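Local coordinates for replicase polyprotein 1a (Avian infectious bronchitis virus, PDB 3LD1) that forms part of non-structural protein 2 of a coronavirus replicase, a cleavage product whose own role in infection remains poorly understood, at residues 221-224 against 225-228. The protein carries 3 engineered substitutions. Sequence-based numbering, arbitrary orientation.
Sequences LVVR and EFAG
One face of the F226 ring receives V223, whose CG1 methyl sits over the ring centre in a CH-pi contact, 3.6 Å from the centroid and 13° off the normal. CG1 of V223 stands anti to its backbone N (chi1 161°), which directs this methyl at the ring, while CB of V223 lies above the ring side at CD2 of F226, 3.6 Å away. I234 and N235 of the helix 232-243 also touch F226. The side chain of E225, bent at chi2 (80°), crosses the valine at about a right angle, with OE1 3.7 Å from CG1 of V223; OE2 is hydrogen-bonded to the hydroxyl of T213. Two consecutive backbone bonds close the turn: F226 N reaches V223 O weakly at 3.3 Å, and A227 N meets R224 O at 2.8 Å. The chain thus bends sharply at the end of strand 220-223, the second strand of a hairpin with 214-217, before it continues toward helix 232-243. One good bond and one weak one hold the backbone turn, the methyl over the ring holds F226 against V223, and the bond from T213, just before strand 214-217, to the buried E225 ties the turn to the start of the partner strand.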
ATOM      1  N   LEU A 221       8.497  -1.570  11.959  1.00 44.42           N
ATOM      2  CA  LEU A 221       8.209  -0.885  10.729  1.00 43.67           C
ATOM      3  C   LEU A 221       6.826  -1.391  10.284  1.00 43.90           C
ATOM      4  O   LEU A 221       6.486  -2.528  10.531  1.00 43.23           O
ATOM      5  CB  LEU A 221       9.261  -1.270   9.709  1.00 43.28           C
ATOM      6  CG  LEU A 221      10.657  -0.625   9.863  1.00 42.19           C
ATOM      7  CD1 LEU A 221      11.748  -1.285   9.007  1.00 34.29           C
ATOM      8  CD2 LEU A 221      10.592   0.832   9.489  1.00 41.96           C
ATOM      9  N   VAL A 222       5.990  -0.517   9.738  1.00 44.82           N
ATOM     10  CA  VAL A 222       4.761  -0.927   9.087  1.00 44.60           C
ATOM     11  C   VAL A 222       4.555  -0.068   7.840  1.00 45.05           C
ATOM     12  O   VAL A 222       4.938   1.052   7.813  1.00 44.85           O
ATOM     13  CB  VAL A 222       3.511  -0.945  10.018  1.00 45.36           C
ATOM     14  CG1 VAL A 222       3.900  -1.004  11.505  1.00 44.10           C
ATOM     15  CG2 VAL A 222       2.500   0.189   9.689  1.00 43.20           C
ATOM     16  N   VAL A 223       4.067  -0.666   6.766  1.00 46.20           N
ATOM     17  CA  VAL A 223       3.739   0.082   5.572  1.00 47.12           C
ATOM     18  C   VAL A 223       2.282   0.420   5.755  1.00 47.07           C
ATOM     19  O   VAL A 223       1.423  -0.484   5.750  1.00 45.67           O
ATOM     20  CB  VAL A 223       3.933  -0.798   4.336  1.00 47.68           C
ATOM     21  CG1 VAL A 223       3.180  -0.240   3.151  1.00 49.94           C
ATOM     22  CG2 VAL A 223       5.371  -0.869   3.985  1.00 47.03           C
ATOM     23  N   ARG A 224       2.008   1.696   6.017  1.00 47.67           N
ATOM     24  CA  ARG A 224       0.627   2.145   6.209  1.00 48.28           C
ATOM     25  C   ARG A 224      -0.284   1.531   5.150  1.00 47.66           C
ATOM     26  O   ARG A 224      -1.256   0.878   5.488  1.00 46.99           O
ATOM     27  CB  ARG A 224       0.562   3.673   6.137  1.00 50.06           C
ATOM     28  CG  ARG A 224       1.170   4.378   7.410  1.00 54.92           C
ATOM     29  CD  ARG A 224       0.051   5.070   8.217  1.00 62.87           C
ATOM     30  NE  ARG A 224       0.089   6.499   7.927  1.00 67.19           N
ATOM     31  CZ  ARG A 224       0.621   7.403   8.748  1.00 67.72           C
ATOM     32  NH1 ARG A 224       1.116   7.008   9.947  1.00 67.41           N
ATOM     33  NH2 ARG A 224       0.651   8.686   8.376  1.00 63.82           N
ATOM     34  N   GLU A 225       0.065   1.685   3.871  1.00 47.41           N
ATOM     35  CA  GLU A 225      -0.875   1.353   2.795  1.00 48.15           C
ATOM     36  C   GLU A 225      -1.348  -0.115   2.682  1.00 47.03           C
ATOM     37  O   GLU A 225      -2.432  -0.364   2.187  1.00 46.49           O
ATOM     38  CB  GLU A 225      -0.385   1.873   1.452  1.00 49.27           C
ATOM     39  CG  GLU A 225      -0.270   3.398   1.428  1.00 51.20           C
ATOM     40  CD  GLU A 225       1.002   3.907   2.085  1.00 50.76           C
ATOM     41  OE1 GLU A 225       1.927   3.135   2.407  1.00 45.17           O
ATOM     42  OE2 GLU A 225       1.074   5.124   2.235  1.00 54.24           O
ATOM     43  N   PHE A 226      -0.558  -1.068   3.151  1.00 45.93           N
ATOM     44  CA  PHE A 226      -0.988  -2.463   3.216  1.00 45.33           C
ATOM     45  C   PHE A 226      -1.880  -2.733   4.368  1.00 46.51           C
ATOM     46  O   PHE A 226      -2.351  -3.857   4.488  1.00 48.81           O
ATOM     47  CB  PHE A 226       0.192  -3.369   3.449  1.00 43.38           C
ATOM     48  CG  PHE A 226       1.239  -3.273   2.399  1.00 41.31           C
ATOM     49  CD1 PHE A 226       0.930  -2.801   1.130  1.00 35.27           C
ATOM     50  CD2 PHE A 226       2.559  -3.657   2.677  1.00 41.75           C
ATOM     51  CE1 PHE A 226       1.924  -2.711   0.116  1.00 34.59           C
ATOM     52  CE2 PHE A 226       3.571  -3.586   1.669  1.00 37.29           C
ATOM     53  CZ  PHE A 226       3.254  -3.125   0.392  1.00 35.45           C
ATOM     54  N   ALA A 227      -2.111  -1.742   5.231  1.00 46.27           N
ATOM     55  CA  ALA A 227      -2.628  -2.065   6.538  1.00 45.62           C
ATOM     56  C   ALA A 227      -4.010  -2.658   6.430  1.00 45.69           C
ATOM     57  O   ALA A 227      -4.230  -3.711   6.968  1.00 48.61           O
ATOM     58  CB  ALA A 227      -2.568  -0.881   7.563  1.00 44.89           C
ATOM     59  N   GLY A 228      -4.981  -2.072   5.779  1.00 44.08           N
ATOM     60  CA  GLY A 228      -6.231  -2.851   5.862  1.00 43.26           C
ATOM     61  C   GLY A 228      -6.498  -3.555   4.535  1.00 43.99           C
ATOM     62  O   GLY A 228      -7.460  -3.217   3.892  1.00 44.15           O
TER